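Local coordinates for protein inorganic polyphosphate/ATP-glucomannokinase (PDB 1WOQ) that phosphorylates glucose and mannose, taking the phosphoryl group from either inorganic polyphosphate or ATP, at residues P48-S53 and N96-W101; P83-H88 and N166-H171; H88-S93 and N103-A108; G142-I147 and L217-G222; G170-D175 and S207-L212. All coordinates share one frame; numbering follows the deposited sequence.

Contact 1 (P48-S53 and N96-W101)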
# COMPACT_ATOMS: atom_id res chain seq x y z
N PRO A 48 4.02 -16.50 13.16
CA PRO A 48 4.65 -15.81 12.03
C PRO A 48 3.73 -15.72 10.82
O PRO A 48 2.83 -16.53 10.65
CB PRO A 48 5.88 -16.67 11.76
CG PRO A 48 5.39 -18.04 12.08
CD PRO A 48 4.65 -17.82 13.38
N ALA A 49 3.96 -14.72 9.98
CA ALA A 49 3.15 -14.53 8.79
C ALA A 49 3.79 -15.27 7.61
O ALA A 49 4.49 -14.67 6.80
CB ALA A 49 3.01 -13.04 8.47
N THR A 50 3.55 -16.57 7.54
CA THR A 50 4.11 -17.40 6.48
C THR A 50 3.11 -17.54 5.34
O THR A 50 1.92 -17.29 5.51
CB THR A 50 4.44 -18.81 6.98
OG1 THR A 50 3.23 -19.47 7.38
CG2 THR A 50 5.39 -18.74 8.16
N PRO A 51 3.59 -17.95 4.15
CA PRO A 51 2.70 -18.12 3.00
C PRO A 51 1.46 -18.93 3.37
O PRO A 51 0.34 -18.56 3.02
CB PRO A 51 3.59 -18.84 1.99
CG PRO A 51 4.93 -18.24 2.27
CD PRO A 51 4.98 -18.24 3.78
N GLU A 52 1.67 -20.03 4.08
CA GLU A 52 0.56 -20.89 4.48
C GLU A 52 -0.42 -20.23 5.43
O GLU A 52 -1.63 -20.29 5.22
CB GLU A 52 1.11 -22.18 5.10
CG GLU A 52 0.05 -23.10 5.68
CD GLU A 52 0.60 -24.47 6.02
OE1 GLU A 52 0.98 -25.20 5.09
OE2 GLU A 52 0.64 -24.81 7.22
N SER A 53 0.08 -19.58 6.48
CA SER A 53 -0.79 -18.93 7.46
C SER A 53 -1.51 -17.73 6.86
O SER A 53 -2.69 -17.51 7.11
CB SER A 53 0.02 -18.48 8.69
OG SER A 53 0.91 -17.43 8.37
N ASN A 96 9.94 -6.74 5.66
CA ASN A 96 9.38 -6.86 7.00
C ASN A 96 8.41 -8.02 7.19
O ASN A 96 7.49 -7.94 8.02
CB ASN A 96 8.73 -5.53 7.39
CG ASN A 96 9.70 -4.37 7.25
OD1 ASN A 96 9.49 -3.45 6.45
ND2 ASN A 96 10.77 -4.40 8.03
N VAL A 97 8.61 -9.08 6.42
CA VAL A 97 7.78 -10.27 6.51
C VAL A 97 8.70 -11.50 6.47
O VAL A 97 9.88 -11.38 6.15
CB VAL A 97 6.76 -10.35 5.35
CG1 VAL A 97 5.80 -9.17 5.43
CG2 VAL A 97 7.48 -10.36 4.02
N ASP A 98 8.16 -12.66 6.81
CA ASP A 98 8.96 -13.89 6.82
C ASP A 98 9.68 -14.09 5.49
O ASP A 98 9.08 -14.01 4.42
CB ASP A 98 8.07 -15.10 7.10
CG ASP A 98 8.88 -16.32 7.52
OD1 ASP A 98 9.32 -16.36 8.68
OD2 ASP A 98 9.09 -17.21 6.68
N LYS A 99 10.98 -14.38 5.56
CA LYS A 99 11.77 -14.57 4.36
C LYS A 99 11.35 -15.75 3.48
O LYS A 99 11.79 -15.86 2.34
CB LYS A 99 13.25 -14.68 4.74
CG LYS A 99 13.76 -13.42 5.43
CD LYS A 99 13.53 -12.19 4.55
CE LYS A 99 13.77 -10.89 5.31
NZ LYS A 99 12.75 -10.68 6.38
N SER A 100 10.48 -16.62 4.00
CA SER A 100 10.00 -17.75 3.22
C SER A 100 9.15 -17.24 2.06
O SER A 100 8.82 -17.98 1.14
CB SER A 100 9.18 -18.71 4.09
OG SER A 100 8.02 -18.08 4.61
N TRP A 101 8.79 -15.95 2.12
CA TRP A 101 7.99 -15.34 1.07
C TRP A 101 8.81 -15.15 -0.20
O TRP A 101 8.26 -15.16 -1.30
CB TRP A 101 7.44 -13.99 1.54
CG TRP A 101 6.17 -14.10 2.31
CD1 TRP A 101 5.99 -13.89 3.64
CD2 TRP A 101 4.89 -14.46 1.78
NE1 TRP A 101 4.67 -14.08 3.98
CE2 TRP A 101 3.97 -14.44 2.85
CE3 TRP A 101 4.42 -14.80 0.50
CZ2 TRP A 101 2.62 -14.74 2.69
CZ3 TRP A 101 3.07 -15.10 0.34
CH2 TRP A 101 2.19 -15.07 1.43

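Contact 2 (P83-H88 and N166-H171). With BGC (beta-D-glucopyranose), chain C.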
# COMPACT_ATOMS: atom_id res chain seq x y z
N PRO A 83 3.45 -6.43 0.92
CA PRO A 83 4.55 -5.49 1.17
C PRO A 83 5.90 -5.89 0.59
O PRO A 83 6.86 -6.09 1.32
CB PRO A 83 4.57 -5.40 2.69
CG PRO A 83 4.27 -6.81 3.08
CD PRO A 83 3.13 -7.19 2.15
N GLY A 84 5.97 -6.00 -0.73
CA GLY A 84 7.22 -6.36 -1.38
C GLY A 84 7.14 -6.22 -2.89
O GLY A 84 6.08 -5.92 -3.44
N ILE A 85 8.27 -6.43 -3.56
CA ILE A 85 8.32 -6.35 -5.01
C ILE A 85 7.53 -7.53 -5.58
O ILE A 85 7.75 -8.68 -5.18
CB ILE A 85 9.77 -6.45 -5.53
CG1 ILE A 85 10.59 -5.26 -5.02
CG2 ILE A 85 9.79 -6.49 -7.05
CD1 ILE A 85 12.10 -5.40 -5.28
N ILE A 86 6.61 -7.25 -6.50
CA ILE A 86 5.81 -8.30 -7.12
C ILE A 86 6.03 -8.29 -8.64
O ILE A 86 5.72 -7.30 -9.30
CB ILE A 86 4.30 -8.11 -6.86
CG1 ILE A 86 4.01 -8.10 -5.36
CG2 ILE A 86 3.50 -9.22 -7.56
CD1 ILE A 86 4.37 -9.37 -4.62
N GLN A 87 6.57 -9.38 -9.17
CA GLN A 87 6.81 -9.49 -10.61
C GLN A 87 6.17 -10.78 -11.11
O GLN A 87 6.52 -11.87 -10.68
CB GLN A 87 8.32 -9.52 -10.90
CG GLN A 87 9.08 -8.27 -10.44
CD GLN A 87 10.56 -8.30 -10.83
OE1 GLN A 87 11.33 -7.42 -10.44
NE2 GLN A 87 10.95 -9.30 -11.61
N HIS A 88 5.21 -10.63 -12.03
CA HIS A 88 4.51 -11.78 -12.58
C HIS A 88 4.00 -12.69 -11.47
O HIS A 88 4.17 -13.91 -11.51
CB HIS A 88 5.43 -12.58 -13.51
CG HIS A 88 5.83 -11.82 -14.74
ND1 HIS A 88 7.12 -11.38 -14.96
CD2 HIS A 88 5.11 -11.41 -15.81
CE1 HIS A 88 7.17 -10.72 -16.11
NE2 HIS A 88 5.96 -10.73 -16.64
N ASN A 166 6.58 -1.12 -8.73
CA ASN A 166 7.63 -1.55 -7.82
C ASN A 166 8.74 -0.60 -7.40
O ASN A 166 9.87 -1.03 -7.20
CB ASN A 166 8.24 -2.84 -8.37
CG ASN A 166 7.24 -4.00 -8.39
OD1 ASN A 166 7.05 -4.66 -9.42
ND2 ASN A 166 6.61 -4.25 -7.25
N ALA A 167 8.44 0.69 -7.26
CA ALA A 167 9.49 1.61 -6.80
C ALA A 167 9.66 1.30 -5.31
O ALA A 167 8.67 1.25 -4.58
CB ALA A 167 9.07 3.06 -7.00
N GLU A 168 10.90 1.08 -4.87
CA GLU A 168 11.16 0.77 -3.46
C GLU A 168 11.96 1.88 -2.78
O GLU A 168 13.02 1.63 -2.22
CB GLU A 168 11.91 -0.56 -3.35
CG GLU A 168 11.04 -1.80 -3.59
CD GLU A 168 10.10 -2.10 -2.42
OE1 GLU A 168 10.47 -1.78 -1.27
OE2 GLU A 168 9.01 -2.67 -2.65
N LEU A 169 11.44 3.10 -2.84
CA LEU A 169 12.10 4.26 -2.25
C LEU A 169 12.25 4.22 -0.74
O LEU A 169 12.98 5.03 -0.17
CB LEU A 169 11.37 5.54 -2.67
CG LEU A 169 11.85 6.24 -3.95
CD1 LEU A 169 12.44 5.26 -4.94
CD2 LEU A 169 10.69 7.01 -4.56
N GLY A 170 11.57 3.28 -0.10
CA GLY A 170 11.69 3.15 1.34
C GLY A 170 13.04 2.53 1.66
O GLY A 170 13.47 2.51 2.81
N HIS A 171 13.71 2.04 0.62
CA HIS A 171 15.01 1.41 0.80
C HIS A 171 16.18 2.17 0.22
O HIS A 171 17.26 1.63 -0.00
CB HIS A 171 14.96 -0.04 0.28
CG HIS A 171 14.04 -0.90 1.09
ND1 HIS A 171 14.25 -1.14 2.44
CD2 HIS A 171 12.87 -1.50 0.78
CE1 HIS A 171 13.24 -1.85 2.92
NE2 HIS A 171 12.39 -2.08 1.94
C2 BGC C . 8.72 -2.84 1.54
C3 BGC C . 7.77 -2.28 0.47
C4 BGC C . 6.44 -1.87 1.12
C5 BGC C . 6.71 -0.91 2.29
C6 BGC C . 5.46 -0.51 3.05
C1 BGC C . 8.88 -1.81 2.66
O1 BGC C . 9.71 -2.31 3.66
O2 BGC C . 9.98 -3.13 0.96
O3 BGC C . 7.54 -3.25 -0.54
O4 BGC C . 5.61 -1.23 0.16
O5 BGC C . 7.61 -1.53 3.24
O6 BGC C . 4.72 -1.65 3.48

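Contact 3 (H88-S93 and N103-A108)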
# COMPACT_ATOMS: atom_id res chain seq x y z
N HIS A 88 5.21 -10.63 -12.03
CA HIS A 88 4.51 -11.78 -12.58
C HIS A 88 4.00 -12.69 -11.47
O HIS A 88 4.17 -13.91 -11.51
CB HIS A 88 5.43 -12.58 -13.51
CG HIS A 88 5.83 -11.82 -14.74
ND1 HIS A 88 7.12 -11.38 -14.96
CD2 HIS A 88 5.11 -11.41 -15.81
CE1 HIS A 88 7.17 -10.72 -16.11
NE2 HIS A 88 5.96 -10.73 -16.64
N GLY A 89 3.39 -12.07 -10.45
CA GLY A 89 2.83 -12.81 -9.33
C GLY A 89 3.80 -13.44 -8.35
O GLY A 89 3.38 -14.18 -7.46
N VAL A 90 5.08 -13.14 -8.49
CA VAL A 90 6.09 -13.70 -7.60
C VAL A 90 6.70 -12.64 -6.68
O VAL A 90 6.99 -11.53 -7.11
CB VAL A 90 7.21 -14.38 -8.42
CG1 VAL A 90 8.29 -14.94 -7.50
CG2 VAL A 90 6.61 -15.50 -9.27
N VAL A 91 6.88 -13.00 -5.41
CA VAL A 91 7.45 -12.07 -4.43
C VAL A 91 8.97 -12.01 -4.55
O VAL A 91 9.64 -13.03 -4.47
CB VAL A 91 7.06 -12.49 -2.99
CG1 VAL A 91 7.75 -11.59 -1.97
CG2 VAL A 91 5.54 -12.43 -2.82
N HIS A 92 9.51 -10.80 -4.73
CA HIS A 92 10.95 -10.65 -4.87
C HIS A 92 11.64 -9.89 -3.73
O HIS A 92 12.85 -9.64 -3.79
CB HIS A 92 11.30 -9.99 -6.22
CG HIS A 92 11.14 -10.92 -7.39
ND1 HIS A 92 9.90 -11.28 -7.89
CD2 HIS A 92 12.05 -11.58 -8.13
CE1 HIS A 92 10.07 -12.13 -8.88
NE2 HIS A 92 11.36 -12.33 -9.05
N SER A 93 10.88 -9.53 -2.70
CA SER A 93 11.46 -8.87 -1.54
C SER A 93 10.53 -9.12 -0.36
O SER A 93 9.32 -9.29 -0.54
CB SER A 93 11.62 -7.35 -1.77
OG SER A 93 10.38 -6.68 -1.78
N ASN A 103 10.66 -15.46 -3.48
CA ASN A 103 10.50 -16.37 -4.62
C ASN A 103 9.21 -17.18 -4.59
O ASN A 103 9.07 -18.17 -5.31
CB ASN A 103 11.70 -17.31 -4.71
CG ASN A 103 12.20 -17.46 -6.13
OD1 ASN A 103 13.15 -18.21 -6.40
ND2 ASN A 103 11.58 -16.75 -7.07
N THR A 104 8.27 -16.76 -3.75
CA THR A 104 6.99 -17.45 -3.66
C THR A 104 6.02 -16.91 -4.71
O THR A 104 5.86 -15.70 -4.85
CB THR A 104 6.35 -17.26 -2.26
OG1 THR A 104 7.10 -17.99 -1.29
CG2 THR A 104 4.90 -17.76 -2.26
N ASP A 105 5.39 -17.82 -5.46
CA ASP A 105 4.41 -17.40 -6.46
C ASP A 105 3.14 -17.17 -5.65
O ASP A 105 2.34 -18.10 -5.45
CB ASP A 105 4.17 -18.51 -7.48
CG ASP A 105 3.32 -18.06 -8.66
OD1 ASP A 105 2.47 -17.15 -8.48
OD2 ASP A 105 3.48 -18.63 -9.76
N ILE A 106 2.96 -15.95 -5.17
CA ILE A 106 1.80 -15.63 -4.35
C ILE A 106 0.48 -15.66 -5.13
O ILE A 106 -0.57 -16.00 -4.57
CB ILE A 106 2.00 -14.26 -3.62
CG1 ILE A 106 0.85 -14.02 -2.63
CG2 ILE A 106 2.15 -13.13 -4.62
CD1 ILE A 106 1.11 -12.85 -1.68
N ASP A 107 0.52 -15.33 -6.42
CA ASP A 107 -0.70 -15.38 -7.23
C ASP A 107 -1.21 -16.82 -7.28
O ASP A 107 -2.39 -17.08 -7.07
CB ASP A 107 -0.44 -14.89 -8.66
CG ASP A 107 -0.50 -13.38 -8.77
OD1 ASP A 107 -0.44 -12.70 -7.73
OD2 ASP A 107 -0.61 -12.87 -9.91
N ALA A 108 -0.29 -17.76 -7.53
CA ALA A 108 -0.65 -19.18 -7.60
C ALA A 108 -1.12 -19.66 -6.23
O ALA A 108 -2.13 -20.36 -6.12
CB ALA A 108 0.55 -20.00 -8.06
O HOH W 1 1.99 -16.21 -10.92

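Contact 4 (G142-I147 and L217-G222)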
# COMPACT_ATOMS: atom_id res chain seq x y z
N GLY A 142 2.47 14.41 -14.78
CA GLY A 142 3.87 14.36 -14.39
C GLY A 142 4.13 13.39 -13.26
O GLY A 142 3.32 12.51 -12.98
N THR A 143 5.26 13.57 -12.60
CA THR A 143 5.66 12.70 -11.51
C THR A 143 4.98 13.00 -10.18
O THR A 143 5.09 14.11 -9.66
CB THR A 143 7.18 12.76 -11.31
OG1 THR A 143 7.82 12.38 -12.53
CG2 THR A 143 7.63 11.83 -10.19
N VAL A 144 4.30 12.00 -9.64
CA VAL A 144 3.61 12.10 -8.36
C VAL A 144 4.10 10.93 -7.52
O VAL A 144 3.97 9.78 -7.91
CB VAL A 144 2.08 12.01 -8.53
CG1 VAL A 144 1.40 11.96 -7.17
CG2 VAL A 144 1.58 13.23 -9.32
N LEU A 145 4.67 11.22 -6.35
CA LEU A 145 5.18 10.14 -5.51
C LEU A 145 4.38 10.00 -4.23
O LEU A 145 4.28 10.92 -3.43
CB LEU A 145 6.66 10.38 -5.18
CG LEU A 145 7.57 10.55 -6.40
CD1 LEU A 145 9.00 10.84 -5.94
CD2 LEU A 145 7.53 9.29 -7.26
N VAL A 146 3.78 8.82 -4.05
CA VAL A 146 2.99 8.53 -2.87
C VAL A 146 3.90 7.77 -1.91
O VAL A 146 4.31 6.64 -2.20
CB VAL A 146 1.76 7.67 -3.22
CG1 VAL A 146 0.86 7.51 -2.00
CG2 VAL A 146 0.99 8.32 -4.36
N ILE A 147 4.24 8.40 -0.80
CA ILE A 147 5.12 7.79 0.19
C ILE A 147 4.29 7.38 1.40
O ILE A 147 3.63 8.22 2.01
CB ILE A 147 6.19 8.81 0.66
CG1 ILE A 147 7.00 9.31 -0.54
CG2 ILE A 147 7.09 8.18 1.71
CD1 ILE A 147 7.78 8.22 -1.29
N LEU A 217 4.25 16.52 -7.06
CA LEU A 217 3.55 16.42 -5.79
C LEU A 217 3.98 15.21 -4.97
O LEU A 217 4.33 14.17 -5.52
CB LEU A 217 2.04 16.31 -6.05
CG LEU A 217 1.08 16.10 -4.88
CD1 LEU A 217 0.99 17.38 -4.07
CD2 LEU A 217 -0.31 15.71 -5.40
N PHE A 218 3.94 15.37 -3.65
CA PHE A 218 4.25 14.30 -2.71
C PHE A 218 2.93 14.05 -2.01
O PHE A 218 2.26 15.00 -1.60
CB PHE A 218 5.26 14.75 -1.65
CG PHE A 218 6.70 14.56 -2.02
CD1 PHE A 218 7.60 15.62 -1.90
CD2 PHE A 218 7.18 13.32 -2.43
CE1 PHE A 218 8.95 15.45 -2.16
CE2 PHE A 218 8.54 13.14 -2.70
CZ PHE A 218 9.43 14.21 -2.56
N ILE A 219 2.54 12.79 -1.87
CA ILE A 219 1.31 12.45 -1.15
C ILE A 219 1.76 11.50 -0.05
O ILE A 219 2.38 10.48 -0.32
CB ILE A 219 0.29 11.73 -2.06
CG1 ILE A 219 -0.15 12.66 -3.19
CG2 ILE A 219 -0.91 11.30 -1.23
CD1 ILE A 219 -1.01 11.98 -4.24
N VAL A 220 1.47 11.85 1.20
CA VAL A 220 1.88 11.02 2.32
C VAL A 220 0.77 10.11 2.81
O VAL A 220 -0.28 10.57 3.26
CB VAL A 220 2.39 11.89 3.49
CG1 VAL A 220 2.88 10.99 4.62
CG2 VAL A 220 3.51 12.81 3.01
N GLY A 221 1.03 8.81 2.72
CA GLY A 221 0.06 7.82 3.16
C GLY A 221 0.55 7.07 4.39
O GLY A 221 1.50 7.49 5.05
N GLY A 222 -0.11 5.96 4.69
CA GLY A 222 0.27 5.18 5.86
C GLY A 222 -0.53 5.62 7.07
O GLY A 222 -1.10 6.72 7.08

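Contact 5 (G170-D175 and S207-L212). With BGC (beta-D-glucopyranose), chain C.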
# COMPACT_ATOMS: atom_id res chain seq x y z
N GLY A 170 11.57 3.28 -0.10
CA GLY A 170 11.69 3.15 1.34
C GLY A 170 13.04 2.53 1.66
O GLY A 170 13.47 2.51 2.81
N HIS A 171 13.71 2.04 0.62
CA HIS A 171 15.01 1.41 0.80
C HIS A 171 16.18 2.17 0.22
O HIS A 171 17.26 1.63 -0.00
CB HIS A 171 14.96 -0.04 0.28
CG HIS A 171 14.04 -0.90 1.09
ND1 HIS A 171 14.25 -1.14 2.44
CD2 HIS A 171 12.87 -1.50 0.78
CE1 HIS A 171 13.24 -1.85 2.92
NE2 HIS A 171 12.39 -2.08 1.94
N LEU A 172 15.95 3.46 -0.04
CA LEU A 172 17.02 4.33 -0.50
C LEU A 172 17.91 4.39 0.73
O LEU A 172 17.43 4.27 1.85
CB LEU A 172 16.49 5.74 -0.77
CG LEU A 172 15.65 6.01 -2.01
CD1 LEU A 172 15.00 7.39 -1.89
CD2 LEU A 172 16.55 5.96 -3.24
N GLU A 173 19.21 4.57 0.52
CA GLU A 173 20.11 4.71 1.66
C GLU A 173 20.20 6.20 1.92
O GLU A 173 20.34 6.98 0.98
CB GLU A 173 21.49 4.16 1.33
CG GLU A 173 22.50 4.41 2.44
CD GLU A 173 23.89 3.98 2.05
OE1 GLU A 173 24.83 4.78 2.24
OE2 GLU A 173 24.04 2.84 1.56
N ILE A 174 20.09 6.60 3.18
CA ILE A 174 20.18 8.01 3.52
C ILE A 174 20.96 8.14 4.82
O ILE A 174 20.61 7.53 5.84
CB ILE A 174 18.78 8.63 3.70
CG1 ILE A 174 18.02 8.57 2.36
CG2 ILE A 174 18.90 10.08 4.15
CD1 ILE A 174 16.63 9.15 2.42
N ASP A 175 22.02 8.93 4.76
CA ASP A 175 22.89 9.15 5.91
C ASP A 175 23.38 7.85 6.56
O ASP A 175 23.33 7.68 7.78
CB ASP A 175 22.19 10.05 6.93
CG ASP A 175 21.93 11.45 6.38
OD1 ASP A 175 22.82 11.96 5.66
OD2 ASP A 175 20.86 12.03 6.65
N SER A 207 13.49 15.90 1.00
CA SER A 207 14.34 16.80 0.22
C SER A 207 15.27 15.97 -0.66
O SER A 207 15.60 16.37 -1.78
CB SER A 207 15.14 17.74 1.14
OG SER A 207 16.04 17.04 1.95
N HIS A 208 15.70 14.81 -0.17
CA HIS A 208 16.58 13.95 -0.96
C HIS A 208 15.80 13.39 -2.15
O HIS A 208 16.28 13.44 -3.29
CB HIS A 208 17.12 12.79 -0.12
CG HIS A 208 18.01 11.86 -0.90
ND1 HIS A 208 17.75 10.51 -1.02
CD2 HIS A 208 19.14 12.10 -1.59
CE1 HIS A 208 18.69 9.95 -1.76
NE2 HIS A 208 19.55 10.89 -2.12
N VAL A 209 14.61 12.87 -1.90
CA VAL A 209 13.79 12.30 -2.96
C VAL A 209 13.38 13.39 -3.95
O VAL A 209 13.25 13.15 -5.15
CB VAL A 209 12.53 11.62 -2.37
CG1 VAL A 209 11.62 11.12 -3.48
CG2 VAL A 209 12.96 10.44 -1.48
N GLU A 210 13.19 14.60 -3.44
CA GLU A 210 12.82 15.75 -4.26
C GLU A 210 13.95 16.02 -5.25
O GLU A 210 13.71 16.33 -6.42
CB GLU A 210 12.58 16.95 -3.34
CG GLU A 210 12.46 18.28 -4.01
CD GLU A 210 12.02 19.35 -3.03
OE1 GLU A 210 10.81 19.44 -2.76
OE2 GLU A 210 12.89 20.08 -2.51
N PHE A 211 15.19 15.91 -4.78
CA PHE A 211 16.34 16.14 -5.65
C PHE A 211 16.44 15.00 -6.67
O PHE A 211 16.79 15.22 -7.83
CB PHE A 211 17.63 16.22 -4.83
CG PHE A 211 18.86 16.50 -5.67
CD1 PHE A 211 19.51 15.47 -6.34
CD2 PHE A 211 19.33 17.80 -5.81
CE1 PHE A 211 20.62 15.73 -7.14
CE2 PHE A 211 20.44 18.07 -6.62
CZ PHE A 211 21.08 17.03 -7.28
N LEU A 212 16.12 13.79 -6.24
CA LEU A 212 16.20 12.64 -7.12
C LEU A 212 15.18 12.65 -8.27
O LEU A 212 15.50 12.22 -9.38
CB LEU A 212 16.01 11.34 -6.33
CG LEU A 212 17.11 10.94 -5.33
CD1 LEU A 212 16.70 9.66 -4.60
CD2 LEU A 212 18.42 10.73 -6.08
C2 BGC C . 8.72 -2.84 1.54
C3 BGC C . 7.77 -2.28 0.47
C4 BGC C . 6.44 -1.87 1.12
C5 BGC C . 6.71 -0.91 2.29
C6 BGC C . 5.46 -0.51 3.05
C1 BGC C . 8.88 -1.81 2.66
O1 BGC C . 9.71 -2.31 3.66
O2 BGC C . 9.98 -3.13 0.96
O3 BGC C . 7.54 -3.25 -0.54
O4 BGC C . 5.61 -1.23 0.16
O5 BGC C . 7.61 -1.53 3.24
O6 BGC C . 4.72 -1.65 3.48

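Contact 1 (P48-S53 and N96-W101)
Trp101 swings its CG beside its own backbone N (chi1 -85°), which carries the indole along Pro51 and presents its nitrogen to the carbonyl of Ala49. NE1 donates to Ala49 O at 2.9 Å. The bond is somewhat bent, with 142° at the hydrogen, and the oxygen lies near the edge of the ring, moderately tilted from its plane. The proline occupies one face of the same indole. Its CA stands 3.7 Å from the centroid of the six-membered ring in a CH-pi contact, and its CG reaches CD2 of Trp101 at 3.8 Å. The two side chains run past each other in opposite directions. Beside the proline ring, Ser100 OG comes within 3.2 Å of Pro51 CD, while Asp98 places its CB 3.6 Å from Ala49 O. Each segment also braces itself. In an Asx turn, Asp98 OD2 accepts from Ser100 N at 3.1 Å, approached from above the carboxylate plane. Thr50 and Ser53 form a capping box at the start of helix 51-66: Thr50 N donates to Ser53 OG at 2.9 Å, and Ser53 N to Thr50 OG1 at 3.3 Å. Leu109 of helix 106-114 meets both Pro51 and Trp101. Chemically, the buried indole has its one polar atom paired with a main-chain carbonyl, while its aromatic surface takes up the C-H groups of the proline that opens the helix.

Contact 2 (P83-H88 and N166-H171)
Glu168 leans its CG against Ile85 CG1, 3.8 Å away, and spends its carboxylate on glucose. OE1 accepts from the sugar O2 at 2.7 Å and OE2 of the same residue from O3 at 2.6 Å, so the two oxygens hold neighbouring hydroxyls. The chain folds back at chi2 (-74°) to set the carboxylate against that side of the sugar. His171, three residues further on, joins it: its NE2 donates to glucose O2 at 2.8 Å and also meets O1 at 3.2 Å, with O2 and the Glu168 carboxylate oxygen OE1 both at the ring edge. Facing O3 from the 83-88 segment is Gly84, whose N lies 3.2 Å from that hydroxyl. One shell out, Ile85 fills the space between Glu168 and Asn166, its CG2 3.8 Å from Asn166 CG. Asn122, also part of the glucose pocket, donates to Gly84 O through ND2, while behind the loop Ser93 OG is hydrogen-bonded to Ile85 N. With an alanine in place of Glu168, the sugar O2 and O3 would probably lose these carboxylate acceptors, and Ile85 the methylene it packs on. Glucose O2 thus both donates to a carboxylate and accepts from an imidazole, a paired grip on the very position where mannose differs from glucose; the epimer would probably have to meet these groups in a different geometry.

Contact 3 (H88-S93 and N103-A108)
Gly89 to Val91 and Asn103 to Asp107 are joined through their backbones, with a single bridge pairing Val90 and Asp105. On one side of it Val91 N donates to Thr104 O at 2.9 Å and Asn103 N to Val91 O at 2.8 Å; on the other, Asp107 N donates to Gly89 O at 3.3 Å. The glycine matters here, since Asp107 CG sits only 3.4 Å from Gly89 CA and a CB would run into it. The Asp107 carboxylate itself is engaged elsewhere, its OD1 accepting from Val120 N. Asp105 turns its CG away from its backbone N (chi1 -172°), a torsion that lets OD1 cap helix 106-114 by accepting from Ala108 N at 3.0 Å. A water donates to that same OD1 at 2.7 Å and also to His88 O, tying the tight turn at His88 to the helix start. On the apolar side Val91 CG2 packs on Ile106 CG2 at 3.9 Å, whereas Val90 CG1 runs alongside the Asn103 amide, 3.8 Å from ND2. The contact thereby fastens strand 90-91 of the 86-87/90-91 hairpin to the beginning of helix 106-114. Behind it, Val91 and Ile106 both lean on Phe82 of strand 78-82, and Ile106 also touches Val120 of strand 118-122.

Contact 4 (G142-I147 and L217-G222)
Ile219 leaves its strand with CB 4.2 Å from Val146 CG2, and CG1, lying beside the backbone N (chi1 -64°), carries the chain on to CD1. That terminal methyl meets Val144 CG1 at 3.8 Å and Val146 CG2 at 4.2 Å, so it spans two side chains on the same face of the neighbouring strand. On the reverse face Phe218 lies alongside Leu145, its CE2 4.0 Å from Leu145 CD1, where Val209 of helix 195-213 packs against both. Four backbone hydrogen bonds join the two parallel strands: Leu145 N to Leu217 O, Ile219 N to Leu145 O, Ile147 N to Ile219 O at 2.8 Å, and Gly221 N to Ile147 O, also 2.8 Å. The axes diverge by 19°. Leu217 N, by contrast, is buried without a partner. Strands 143-149 and 217-221 are adjacent members of a mixed five-stranded sheet of order 3-2-1-4-5, the ribonuclease H-like core found in each half of actin-like ATPase and ROK-family sugar kinases.

Contact 5 (G170-D175 and S207-L212)
The His208 imidazole is met obliquely by Ile174, whose CD1 lies 3.9 Å from His208 ND1. Over one face of the same ring sits Leu212 of the next helical turn, with its CG 4.0 Å above the ring plane of His208 and displaced toward the rim. Because His208 holds its CG anti to the backbone N (chi1 179°), the imidazole stretches out from the helix and slides past the isoleucine in the opposite direction. The other flat group, the His171 ring, faces away from the helix toward the sugar; its other ring nitrogen, ND1, is hydrogen-bonded to Asp178 OD2, which fixes the rotation of the ring. The short strand 173-174 pairs with 177-178 in a two-stranded antiparallel hairpin that lies against helix 195-213. A phenylalanine in place of His171 would probably leave the Asp178 carboxylate without its N-H mate and glucose O2 without the imidazole donor. No hydrogen bond links the two segments, and the seam is largely aliphatic. Leu172 supplies most of it: CD1 meets Val209 CG2 at 3.7 Å, the two side chains crossing at about a right angle, and CD1 of Leu172 also lies tip to tip with Leu212 CD1 at 3.9 Å. Beyond the apolar seam, Asp175 forms a salt bridge with Arg204, one turn before His208 on helix 195-213, and Ala179 packs on Ile174.

Contacts 1 and 3 lie in one half of the molecule, their centres 12 Å apart, and touch where Trp101 packs on Val91 and Ile106. Contacts 4 and 5 lie in the other half, 14 Å apart, joined as Val209 of helix 195-213 packs on strands 143-149 and 217-221. Contact 2 connects the halves across the glucose site. It shares His88 and the 86-87/90-91 hairpin with contact 3, and Gly170 and His171 with contact 5. Along the chain contact 1 alternates with contacts 2 and 3, contact 3 falls between the two segments of contact 2, and contacts 1 and 4, with centres 28 Å apart, follow in series. Sugar-binding loops thus meet between two sheet-based lobes, consistent with an actin-like kinase cleft.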